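Local coordinates for protein putative Nitroreductase (Anabaena variabilis ATCC 29413, PDB 3EO7) that binds flavin mononucleotide and is probably an oxidoreductase of the nitroreductase family, at residues S47-K52 with Q69-L74; G124-Q129 with H133-Y138; F383-G388 with R416-L421; Q390-G395 with Q404-I409. One frame throughout, in Å; residues are numbered along the deposited sequence. Where two conformers were deposited one is given.

Contact 1. Residues S47-K52 with Q69-L74; sequences SAIDLK and QWWQRL
Ile49 is the first residue of 47-52 to meet helix 66-82, and it does so on the indole of Trp71. Its CB is directed toward the helix from the edge strand 47-50. Two branches share the touch. CD1 lies 4.0 Å from Trp71 CH2, and CG2 lies 4.0 Å from Trp71 CZ3. With CG1 anti to the carbonyl carbon (chi1 -55°), both branches are turned to the six-membered part of the indole. Asp50 takes no part in the packing but shapes the end of the strand. Next, Leu51 turns its end to the helix. Its CD2 sits 3.9 Å from Trp71 CE3, and the two side chains cross at about a right angle. Lys52 then closes back on Asp50. Asp50 OD1 accepts from the backbone N of Lys52 at 2.9 Å, which makes an Asx turn. The same OD1 takes a salt bridge from Lys52 NZ at 2.8 Å, and the two nitrogens come from opposite faces of the carboxylate. No hydrogen bond joins the two segments, so this is apolar packing of an edge strand and the loop after it on a helix. Trp70 covers one face of the Trp71 ring, with its CZ3 3.6 Å above the plane. Strand 47-50 is an outermost strand of its seven-stranded antiparallel sheet and pairs with strand 134-139. Leu74 and Leu51 both pack on Leu135 of that strand, while Trp70 and Leu74 rest on Leu162 of strand 162-169.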
# COMPACT_ATOMS: atom_id res chain seq x y z
N SER A 47 8.25 -0.76 28.56
CA SER A 47 7.87 -2.14 28.85
C SER A 47 7.58 -2.87 27.56
O SER A 47 6.88 -2.34 26.70
CB SER A 47 6.62 -2.13 29.70
OG SER A 47 6.88 -1.49 30.93
N ALA A 48 8.09 -4.09 27.43
CA ALA A 48 7.82 -4.90 26.25
C ALA A 48 6.64 -5.83 26.55
O ALA A 48 6.60 -6.45 27.61
CB ALA A 48 9.04 -5.71 25.89
N ILE A 49 5.65 -5.86 25.67
CA ILE A 49 4.52 -6.76 25.78
C ILE A 49 4.72 -7.85 24.72
O ILE A 49 4.70 -7.59 23.54
CB ILE A 49 3.19 -6.07 25.52
CG1 ILE A 49 3.01 -4.86 26.44
CG2 ILE A 49 2.03 -7.08 25.64
CD1 ILE A 49 1.67 -4.16 26.24
N ASP A 50 4.94 -9.08 25.17
CA ASP A 50 5.16 -10.19 24.25
C ASP A 50 3.85 -10.67 23.69
O ASP A 50 2.99 -11.13 24.45
CB ASP A 50 5.85 -11.33 25.00
CG ASP A 50 6.18 -12.53 24.13
OD1 ASP A 50 5.99 -12.51 22.89
OD2 ASP A 50 6.65 -13.52 24.74
N LEU A 51 3.70 -10.62 22.37
CA LEU A 51 2.45 -11.04 21.73
C LEU A 51 2.47 -12.48 21.26
O LEU A 51 1.46 -13.00 20.81
CB LEU A 51 2.12 -10.13 20.55
CG LEU A 51 1.87 -8.66 20.86
CD1 LEU A 51 1.81 -7.84 19.57
CD2 LEU A 51 0.59 -8.50 21.67
N LYS A 52 3.63 -13.11 21.30
CA LYS A 52 3.75 -14.48 20.81
C LYS A 52 2.86 -15.52 21.52
O LYS A 52 2.31 -16.39 20.85
CB LYS A 52 5.22 -14.93 20.82
CG LYS A 52 6.06 -14.17 19.81
CD LYS A 52 7.49 -14.64 19.75
CE LYS A 52 8.23 -14.45 21.05
NZ LYS A 52 8.35 -13.02 21.49
N GLN A 69 -8.56 -13.72 24.76
CA GLN A 69 -9.18 -13.66 23.43
C GLN A 69 -8.91 -12.28 22.82
O GLN A 69 -8.65 -12.18 21.63
CB GLN A 69 -10.68 -13.92 23.48
CG GLN A 69 -11.06 -15.32 23.95
CD GLN A 69 -12.54 -15.42 24.29
OE1 GLN A 69 -13.37 -14.74 23.67
NE2 GLN A 69 -12.88 -16.25 25.26
N TRP A 70 -8.91 -11.24 23.65
CA TRP A 70 -8.64 -9.91 23.10
C TRP A 70 -7.19 -9.80 22.62
O TRP A 70 -6.92 -9.37 21.49
CB TRP A 70 -8.98 -8.79 24.09
CG TRP A 70 -8.78 -7.53 23.35
CD1 TRP A 70 -9.60 -7.01 22.37
CD2 TRP A 70 -7.61 -6.70 23.37
NE1 TRP A 70 -9.01 -5.89 21.80
CE2 TRP A 70 -7.80 -5.67 22.42
CE3 TRP A 70 -6.43 -6.72 24.11
CZ2 TRP A 70 -6.86 -4.66 22.21
CZ3 TRP A 70 -5.50 -5.73 23.90
CH2 TRP A 70 -5.72 -4.71 22.97
N TRP A 71 -6.25 -10.23 23.46
CA TRP A 71 -4.84 -10.17 23.10
C TRP A 71 -4.56 -11.02 21.86
O TRP A 71 -3.72 -10.63 21.06
CB TRP A 71 -3.93 -10.57 24.26
CG TRP A 71 -3.79 -9.50 25.31
CD1 TRP A 71 -4.35 -9.47 26.55
CD2 TRP A 71 -3.07 -8.27 25.16
NE1 TRP A 71 -4.00 -8.31 27.20
CE2 TRP A 71 -3.21 -7.56 26.37
CE3 TRP A 71 -2.27 -7.73 24.15
CZ2 TRP A 71 -2.61 -6.32 26.58
CZ3 TRP A 71 -1.68 -6.50 24.36
CH2 TRP A 71 -1.86 -5.81 25.57
N GLN A 72 -5.23 -12.16 21.71
CA GLN A 72 -5.08 -13.00 20.50
C GLN A 72 -5.45 -12.23 19.24
O GLN A 72 -4.78 -12.33 18.23
CB GLN A 72 -5.96 -14.25 20.54
CG GLN A 72 -5.48 -15.38 21.43
CD GLN A 72 -6.52 -16.50 21.56
OE1 GLN A 72 -7.33 -16.73 20.65
NE2 GLN A 72 -6.50 -17.20 22.71
N ARG A 73 -6.52 -11.46 19.32
CA ARG A 73 -6.95 -10.67 18.17
C ARG A 73 -5.92 -9.60 17.82
O ARG A 73 -5.58 -9.45 16.65
CB ARG A 73 -8.32 -10.02 18.45
CG ARG A 73 -9.46 -11.02 18.66
CD ARG A 73 -10.67 -10.30 19.23
NE ARG A 73 -11.24 -9.40 18.23
CZ ARG A 73 -12.03 -8.37 18.48
NH1 ARG A 73 -12.33 -8.04 19.74
NH2 ARG A 73 -12.49 -7.65 17.48
N LEU A 74 -5.40 -8.87 18.82
CA LEU A 74 -4.38 -7.83 18.53
C LEU A 74 -3.08 -8.47 17.99
O LEU A 74 -2.46 -7.99 17.04
CB LEU A 74 -4.05 -7.01 19.80
CG LEU A 74 -3.01 -5.88 19.55
CD1 LEU A 74 -3.55 -4.86 18.52
CD2 LEU A 74 -2.60 -5.21 20.90

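Contact 2. Residues G124-Q129 with H133-Y138; sequences GLYNYQ and HSLIHY
Tyr128 OH and His133 ND1 share a hydrogen bond of 2.7 Å at the turn end of a beta hairpin. Either could be the donor. The rings meet rim to rim, with planes at 78°. His133 NE2 is held in turn by Ser75 OG, so both ring nitrogens have partners. The antiparallel ladder follows. Asn127 and Ile136 form a hydrogen-bonded pair, with Ile136 N 2.9 Å from Asn127 O. Gln129 N reaches Ser134 O at 2.8 Å. His133 and Ser134 both face Gln129, a G1 beta bulge beside the turn. On the sheet face that carries Tyr126 and His137, the two rings form an offset stack. Their centroids are 4.0 Å apart and their planes differ by 3°. Each ring is tied down at its polar end, Tyr126 OH to Ser122 O and His137 NE2 to Pro123 O. With an alanine at Tyr126, one face of the His137 imidazole would probably lose its cover and Ser122 O this donor. Leu135 packs beside this pair, its CB 4.0 Å from Tyr126 CD2. On the other sheet face, in the conformer given, Ile136 lies along the Gln129 chain. The Gln129 chain bends at chi2 (-79°), which lets NE2 reach Asn127 OD1. At the far end Leu125 CB sits over the face of the Tyr138 ring, 3.6 Å from Tyr138 CZ.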
# COMPACT_ATOMS: atom_id res chain seq x y z
N GLY A 124 -1.31 5.35 25.89
CA GLY A 124 -0.05 5.84 25.40
C GLY A 124 0.39 5.26 24.08
O GLY A 124 -0.43 4.87 23.24
N LEU A 125 1.72 5.21 23.93
CA LEU A 125 2.37 4.86 22.69
C LEU A 125 3.11 3.55 22.72
O LEU A 125 3.86 3.26 23.65
CB LEU A 125 3.37 5.97 22.30
CG LEU A 125 2.80 7.39 22.38
CD1 LEU A 125 3.99 8.41 22.18
CD2 LEU A 125 1.64 7.59 21.39
N TYR A 126 2.88 2.75 21.70
CA TYR A 126 3.51 1.45 21.53
C TYR A 126 4.12 1.32 20.12
O TYR A 126 3.50 1.68 19.13
CB TYR A 126 2.49 0.32 21.68
CG TYR A 126 1.74 0.28 23.00
CD1 TYR A 126 0.70 1.17 23.28
CD2 TYR A 126 2.04 -0.68 23.95
CE1 TYR A 126 0.01 1.11 24.46
CE2 TYR A 126 1.35 -0.75 25.13
CZ TYR A 126 0.35 0.15 25.40
OH TYR A 126 -0.29 0.06 26.60
N ASN A 127 5.36 0.81 20.06
CA ASN A 127 5.98 0.52 18.79
C ASN A 127 5.90 -1.00 18.56
O ASN A 127 6.25 -1.79 19.46
CB ASN A 127 7.44 0.97 18.76
CG ASN A 127 8.13 0.59 17.47
OD1 ASN A 127 8.92 -0.33 17.46
ND2 ASN A 127 7.78 1.27 16.36
N TYR A 128 5.51 -1.39 17.37
CA TYR A 128 5.47 -2.81 17.00
C TYR A 128 6.87 -3.31 16.60
O TYR A 128 7.47 -2.83 15.65
CB TYR A 128 4.44 -3.08 15.87
CG TYR A 128 4.45 -4.56 15.50
CD1 TYR A 128 4.11 -5.54 16.44
CD2 TYR A 128 4.86 -4.97 14.23
CE1 TYR A 128 4.20 -6.90 16.13
CE2 TYR A 128 4.90 -6.33 13.89
CZ TYR A 128 4.59 -7.28 14.85
OH TYR A 128 4.67 -8.59 14.48
N GLN A 129 7.36 -4.29 17.32
CA GLN A 129 8.68 -4.87 17.08
C GLN A 129 8.53 -6.17 16.28
O GLN A 129 8.15 -7.20 16.83
CB GLN A 129 9.32 -5.17 18.43
CG GLN A 129 9.70 -3.94 19.19
CD GLN A 129 10.99 -3.34 18.67
OE1 GLN A 129 11.98 -4.06 18.51
NE2 GLN A 129 10.99 -2.04 18.40
N HIS A 133 7.92 -9.94 17.68
CA HIS A 133 6.46 -9.95 17.74
C HIS A 133 6.01 -9.47 19.14
O HIS A 133 5.34 -10.18 19.92
CB HIS A 133 5.81 -11.28 17.36
CG HIS A 133 4.32 -11.19 17.23
ND1 HIS A 133 3.71 -10.23 16.45
CD2 HIS A 133 3.33 -11.92 17.78
CE1 HIS A 133 2.40 -10.37 16.54
NE2 HIS A 133 2.14 -11.38 17.35
N SER A 134 6.44 -8.25 19.45
CA SER A 134 6.13 -7.60 20.70
C SER A 134 5.80 -6.14 20.46
O SER A 134 6.03 -5.63 19.37
CB SER A 134 7.32 -7.68 21.66
OG SER A 134 8.51 -7.11 21.11
N LEU A 135 5.23 -5.51 21.48
CA LEU A 135 4.96 -4.09 21.51
C LEU A 135 5.84 -3.50 22.61
O LEU A 135 5.94 -4.08 23.71
CB LEU A 135 3.50 -3.81 21.85
CG LEU A 135 2.48 -4.11 20.77
CD1 LEU A 135 1.08 -3.98 21.43
CD2 LEU A 135 2.62 -3.19 19.57
N ILE A 136 6.52 -2.40 22.33
CA ILE A 136 7.26 -1.69 23.36
C ILE A 136 6.44 -0.47 23.71
O ILE A 136 6.19 0.39 22.86
CB ILE A 136 8.66 -1.29 22.94
CG1 ILE A 136 9.48 -2.55 22.62
CG2 ILE A 136 9.32 -0.46 24.07
CD1 ILE A 136 10.78 -2.28 21.93
N HIS A 137 5.98 -0.43 24.96
CA HIS A 137 5.18 0.65 25.49
C HIS A 137 6.17 1.71 25.92
O HIS A 137 6.68 1.69 27.02
CB HIS A 137 4.34 0.14 26.63
CG HIS A 137 3.30 1.09 27.12
ND1 HIS A 137 2.73 0.98 28.37
CD2 HIS A 137 2.71 2.16 26.54
CE1 HIS A 137 1.81 1.93 28.52
NE2 HIS A 137 1.80 2.67 27.43
N TYR A 138 6.47 2.64 25.01
CA TYR A 138 7.51 3.60 25.30
C TYR A 138 7.04 4.90 25.89
O TYR A 138 7.87 5.72 26.25
CB TYR A 138 8.36 3.86 24.07
CG TYR A 138 7.72 4.57 22.92
CD1 TYR A 138 7.07 3.87 21.92
CD2 TYR A 138 7.88 5.95 22.76
CE1 TYR A 138 6.51 4.54 20.81
CE2 TYR A 138 7.31 6.63 21.66
CZ TYR A 138 6.63 5.91 20.69
OH TYR A 138 6.10 6.54 19.57

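Contact 3. Residues F383-G388 with R416-L421; sequences FIAVCG and RELHFL
Ala385, Cys387 and Leu418 make a small apolar contact between a central strand and a short helix. The strand is 381-390 and the helix 415-421, and the touching side chains are largely buried. No hydrogen bond crosses between the segments. Leu418 does all the reaching from the helix. Its CG stands anti to the carbonyl carbon (chi1 -71°), and this carries both methyls to the strand. CD1 serves two partners at once. It lies 3.9 Å from Ala385 CB and 3.5 Å from Cys387 SG. CD2 lies 4.0 Å from Ala385 CB, so the alanine methyl is met by both ends of the leucine fork. Ala385 and Cys387 alternate with Val386, which points away from the helix. Both residues therefore turn toward Leu418, Ala385 from the strand and Cys387 from just past its regular part.

The backbones stay well apart, with 8.5 Å between Ala385 CA and Leu418 CA. This is helix-on-sheet packing in the second of the two nitroreductase-family regions of the chain. The mixed sheet here includes strand 433-439, which pairs antiparallel with 381-390. Its Phe436 also touches both Ala385 and Leu418. Helix 486-493 adjoins the same place, where its Leu493 packs on Ala385. The side chain of Leu418 is about 9 Å from that of Gln425, an FMN-binding residue, and about 12 Å from the bound flavin mononucleotide.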
# COMPACT_ATOMS: atom_id res chain seq x y z
N PHE A 383 -4.98 -0.14 -16.30
CA PHE A 383 -4.76 -0.65 -17.68
C PHE A 383 -4.02 -1.96 -17.55
O PHE A 383 -3.16 -2.11 -16.67
CB PHE A 383 -3.97 0.32 -18.55
CG PHE A 383 -4.70 1.61 -18.80
CD1 PHE A 383 -4.70 2.63 -17.83
CD2 PHE A 383 -5.44 1.80 -19.97
CE1 PHE A 383 -5.42 3.82 -18.05
CE2 PHE A 383 -6.15 3.00 -20.18
CZ PHE A 383 -6.13 3.99 -19.20
N ILE A 384 -4.36 -2.91 -18.41
CA ILE A 384 -3.74 -4.21 -18.33
C ILE A 384 -3.12 -4.60 -19.65
O ILE A 384 -3.79 -4.63 -20.69
CB ILE A 384 -4.77 -5.32 -17.92
CG1 ILE A 384 -5.58 -4.84 -16.69
CG2 ILE A 384 -4.06 -6.63 -17.65
CD1 ILE A 384 -6.49 -5.91 -16.05
N ALA A 385 -1.82 -4.87 -19.63
CA ALA A 385 -1.15 -5.44 -20.79
C ALA A 385 -1.28 -6.96 -20.65
O ALA A 385 -0.80 -7.56 -19.68
CB ALA A 385 0.33 -5.02 -20.86
N VAL A 386 -1.92 -7.58 -21.63
CA VAL A 386 -2.14 -9.02 -21.63
C VAL A 386 -1.25 -9.66 -22.68
O VAL A 386 -1.33 -9.30 -23.86
CB VAL A 386 -3.63 -9.33 -21.94
CG1 VAL A 386 -3.88 -10.80 -22.16
CG2 VAL A 386 -4.56 -8.71 -20.82
N CYS A 387 -0.38 -10.59 -22.27
CA CYS A 387 0.48 -11.31 -23.18
C CYS A 387 0.19 -12.78 -23.25
O CYS A 387 0.45 -13.39 -24.27
CB CYS A 387 1.94 -11.14 -22.80
SG CYS A 387 2.44 -9.40 -22.90
N GLY A 388 -0.32 -13.35 -22.16
CA GLY A 388 -0.61 -14.77 -22.09
C GLY A 388 -1.78 -15.13 -21.21
O GLY A 388 -1.60 -15.71 -20.16
N ARG A 416 8.26 -8.02 -25.48
CA ARG A 416 9.56 -7.35 -25.66
C ARG A 416 9.55 -5.96 -25.06
O ARG A 416 10.48 -5.54 -24.37
CB ARG A 416 9.90 -7.28 -27.15
CG ARG A 416 11.27 -6.76 -27.46
CD ARG A 416 11.50 -6.62 -28.99
NE ARG A 416 10.43 -5.80 -29.60
CZ ARG A 416 10.36 -4.47 -29.58
NH1 ARG A 416 11.29 -3.73 -28.98
NH2 ARG A 416 9.33 -3.86 -30.16
N GLU A 417 8.45 -5.26 -25.32
CA GLU A 417 8.25 -3.93 -24.82
C GLU A 417 8.21 -3.89 -23.30
O GLU A 417 8.87 -3.06 -22.70
CB GLU A 417 6.94 -3.36 -25.36
CG GLU A 417 6.96 -3.06 -26.86
CD GLU A 417 6.76 -4.24 -27.83
OE1 GLU A 417 6.63 -5.46 -27.49
OE2 GLU A 417 6.78 -3.90 -29.02
N LEU A 418 7.44 -4.79 -22.70
CA LEU A 418 7.27 -4.83 -21.24
C LEU A 418 8.60 -5.17 -20.56
O LEU A 418 8.93 -4.65 -19.51
CB LEU A 418 6.19 -5.82 -20.87
CG LEU A 418 4.73 -5.43 -21.21
CD1 LEU A 418 3.86 -6.69 -21.19
CD2 LEU A 418 4.24 -4.29 -20.27
N HIS A 419 9.38 -6.02 -21.21
CA HIS A 419 10.70 -6.37 -20.74
C HIS A 419 11.52 -5.08 -20.58
O HIS A 419 12.11 -4.84 -19.52
CB HIS A 419 11.32 -7.33 -21.75
CG HIS A 419 12.62 -7.92 -21.33
ND1 HIS A 419 13.43 -8.59 -22.23
CD2 HIS A 419 13.24 -7.97 -20.14
CE1 HIS A 419 14.51 -9.01 -21.60
NE2 HIS A 419 14.42 -8.65 -20.33
N PHE A 420 11.53 -4.25 -21.62
CA PHE A 420 12.22 -2.96 -21.61
C PHE A 420 11.63 -1.99 -20.59
O PHE A 420 12.36 -1.43 -19.77
CB PHE A 420 12.18 -2.35 -23.01
CG PHE A 420 12.68 -0.92 -23.10
CD1 PHE A 420 14.03 -0.64 -23.12
CD2 PHE A 420 11.77 0.13 -23.24
CE1 PHE A 420 14.46 0.67 -23.23
CE2 PHE A 420 12.20 1.42 -23.37
CZ PHE A 420 13.53 1.69 -23.36
N LEU A 421 10.31 -1.82 -20.64
CA LEU A 421 9.62 -0.89 -19.78
C LEU A 421 9.87 -1.14 -18.28
O LEU A 421 9.96 -0.17 -17.51
CB LEU A 421 8.11 -0.82 -20.05
CG LEU A 421 7.71 -0.25 -21.44
CD1 LEU A 421 6.22 -0.48 -21.65
CD2 LEU A 421 8.10 1.23 -21.61

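Contact 4. Residues Q390-G395 with Q404-I409; sequences QGLEAG and QELRQI. With ACT (acetate ion), chain O; PGR (R-1,2-propanediol), chain S.
The side chain of Gln408 leaves its backbone with CG opposite the amide N (chi1 -169°) and runs on extended, while Glu393 puts CG anti to the carbonyl carbon (chi1 -69°) and is also extended. These torsions bring amide and carboxylate together although the two side chains cross at about a right angle. Gln408 NE2 donates to Glu393 OE1 at 3.0 Å, and the bond is nearly straight at 175°. The oxygen lies in the amide plane, on the N-H direction, and is met on its anti side, with the donor tilted out of the carboxylate plane. Gln408 NE2 also bonds to Tyr397 OH. The amide oxygen faces another way, with Gln408 OE1 2.7 Å from O2 of a bound propanediol. O1 of that molecule donates to Gln408 O at 2.7 Å. A leucine in place of Gln408 would probably leave Glu393 OE1 without this donor and the carboxylate free to turn. Deeper in, Leu392 CD2 meets Leu406 CD1 at 3.8 Å. Leu392 CD1 lies by an acetate methyl, at 3.8 Å from CH3, and the acetate O takes a weak bond from Glu393 N. Both small molecules probably come from the crystallisation liquor. Along the strand, Arg407 grips Glu405 OE1 side-on through NE and NH2, each at 2.9 Å. The loop 390-395 joins strands 381-390 and 395-400. Its Leu392 and Glu393 reach side chains of strand 405-411, the antiparallel neighbour of 395-400. Leu392 packs on Val386 of strand 381-390. Phe347 of helix 347-358 and Tyr397 of strand 395-400 each touch both Leu392 and Leu406.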
# COMPACT_ATOMS: atom_id res chain seq x y z
N GLN A 390 -5.26 -17.17 -21.63
CA GLN A 390 -6.02 -17.93 -22.62
C GLN A 390 -7.42 -17.36 -22.72
O GLN A 390 -8.03 -16.96 -21.73
CB GLN A 390 -6.03 -19.44 -22.38
CG GLN A 390 -6.72 -19.89 -21.15
CD GLN A 390 -7.29 -21.30 -21.31
OE1 GLN A 390 -6.82 -22.09 -22.13
NE2 GLN A 390 -8.30 -21.60 -20.52
N GLY A 391 -7.88 -17.28 -23.95
CA GLY A 391 -9.18 -16.72 -24.26
C GLY A 391 -9.22 -15.22 -24.39
O GLY A 391 -10.29 -14.65 -24.62
N LEU A 392 -8.07 -14.56 -24.23
CA LEU A 392 -8.01 -13.13 -24.38
C LEU A 392 -6.91 -12.80 -25.39
O LEU A 392 -5.78 -13.30 -25.28
CB LEU A 392 -7.72 -12.48 -23.01
CG LEU A 392 -8.09 -11.06 -22.70
CD1 LEU A 392 -9.58 -10.83 -22.99
CD2 LEU A 392 -7.75 -10.77 -21.23
N GLU A 393 -7.23 -11.99 -26.40
CA GLU A 393 -6.21 -11.55 -27.34
C GLU A 393 -5.10 -10.76 -26.61
O GLU A 393 -5.38 -9.93 -25.73
CB GLU A 393 -6.83 -10.65 -28.41
CG GLU A 393 -7.74 -11.38 -29.35
CD GLU A 393 -8.34 -10.49 -30.40
OE1 GLU A 393 -8.15 -9.25 -30.33
OE2 GLU A 393 -9.01 -11.02 -31.31
N ALA A 394 -3.86 -10.96 -27.04
CA ALA A 394 -2.75 -10.19 -26.48
C ALA A 394 -2.89 -8.74 -26.94
O ALA A 394 -3.16 -8.46 -28.12
CB ALA A 394 -1.40 -10.78 -26.93
N GLY A 395 -2.73 -7.84 -25.98
CA GLY A 395 -2.80 -6.41 -26.24
C GLY A 395 -2.91 -5.64 -24.95
O GLY A 395 -2.51 -6.10 -23.89
N GLN A 404 -17.35 -3.49 -14.94
CA GLN A 404 -16.73 -4.81 -14.99
C GLN A 404 -16.48 -5.23 -16.44
O GLN A 404 -17.00 -6.24 -16.94
CB GLN A 404 -17.49 -5.86 -14.19
CG GLN A 404 -17.64 -5.49 -12.72
CD GLN A 404 -17.93 -6.72 -11.86
OE1 GLN A 404 -17.06 -7.57 -11.69
NE2 GLN A 404 -19.14 -6.79 -11.30
N GLU A 405 -15.66 -4.43 -17.10
CA GLU A 405 -15.28 -4.71 -18.47
C GLU A 405 -13.82 -4.42 -18.72
O GLU A 405 -13.25 -3.52 -18.09
CB GLU A 405 -16.06 -3.82 -19.42
CG GLU A 405 -17.50 -4.13 -19.51
CD GLU A 405 -18.24 -3.17 -20.42
OE1 GLU A 405 -17.72 -2.10 -20.81
OE2 GLU A 405 -19.40 -3.49 -20.68
N LEU A 406 -13.24 -5.18 -19.66
CA LEU A 406 -11.97 -4.87 -20.27
C LEU A 406 -12.34 -4.25 -21.62
O LEU A 406 -13.25 -4.73 -22.30
CB LEU A 406 -11.11 -6.09 -20.51
CG LEU A 406 -10.57 -6.80 -19.27
CD1 LEU A 406 -9.98 -8.18 -19.58
CD2 LEU A 406 -9.57 -5.88 -18.57
N ARG A 407 -11.70 -3.14 -21.97
CA ARG A 407 -11.95 -2.47 -23.26
C ARG A 407 -10.60 -2.47 -23.99
O ARG A 407 -9.63 -1.93 -23.47
CB ARG A 407 -12.50 -1.08 -23.01
CG ARG A 407 -13.78 -1.15 -22.18
CD ARG A 407 -14.39 0.16 -21.82
NE ARG A 407 -15.61 -0.06 -21.04
CZ ARG A 407 -16.21 0.85 -20.27
NH1 ARG A 407 -15.68 2.05 -20.10
NH2 ARG A 407 -17.33 0.54 -19.63
N GLN A 408 -10.53 -3.17 -25.13
CA GLN A 408 -9.26 -3.33 -25.88
C GLN A 408 -8.88 -2.03 -26.57
O GLN A 408 -9.64 -1.51 -27.38
CB GLN A 408 -9.36 -4.44 -26.91
CG GLN A 408 -8.04 -4.85 -27.54
CD GLN A 408 -8.23 -5.89 -28.59
OE1 GLN A 408 -8.60 -5.56 -29.73
NE2 GLN A 408 -7.97 -7.15 -28.25
N ILE A 409 -7.72 -1.52 -26.22
CA ILE A 409 -7.22 -0.27 -26.79
C ILE A 409 -6.03 -0.49 -27.73
O ILE A 409 -5.73 0.38 -28.51
CB ILE A 409 -6.99 0.82 -25.76
CG1 ILE A 409 -5.86 0.47 -24.79
CG2 ILE A 409 -8.35 1.17 -25.05
CD1 ILE A 409 -5.57 1.63 -23.77
C ACT O . -10.78 -11.74 -26.63
O ACT O . -10.09 -12.73 -26.97
OXT ACT O . -11.93 -12.04 -26.19
CH3 ACT O . -10.22 -10.35 -26.73
C1 PGR S . -10.57 -1.78 -30.76
C2 PGR S . -9.23 -2.25 -31.35
C3 PGR S . -8.06 -1.76 -30.49
O1 PGR S . -10.91 -2.44 -29.54
O2 PGR S . -9.15 -3.67 -31.59

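From the N terminus, contact 1 closes first, bringing helix 66-82 back to edge strand 47-50 over a 16-residue gap. Contact 2 then closes a tight hairpin. The two touch: strand 47-50 pairs with strand 134-139, and Ile49 N lies 2.7 Å from Leu135 O. Their strands belong to the seven-stranded antiparallel sheet. Contacts 3 and 4 come later and lie across the centre of the chain, with nearest atoms at least about 30 Å from the first pair. Contact 4 falls within the longer loop that contact 3 closes. They touch through Val386 N and Gly395 O, 2.8 Å apart. Together they tie the mixed sheet of the C-terminal half to helix 415-421 and to its own connecting loop.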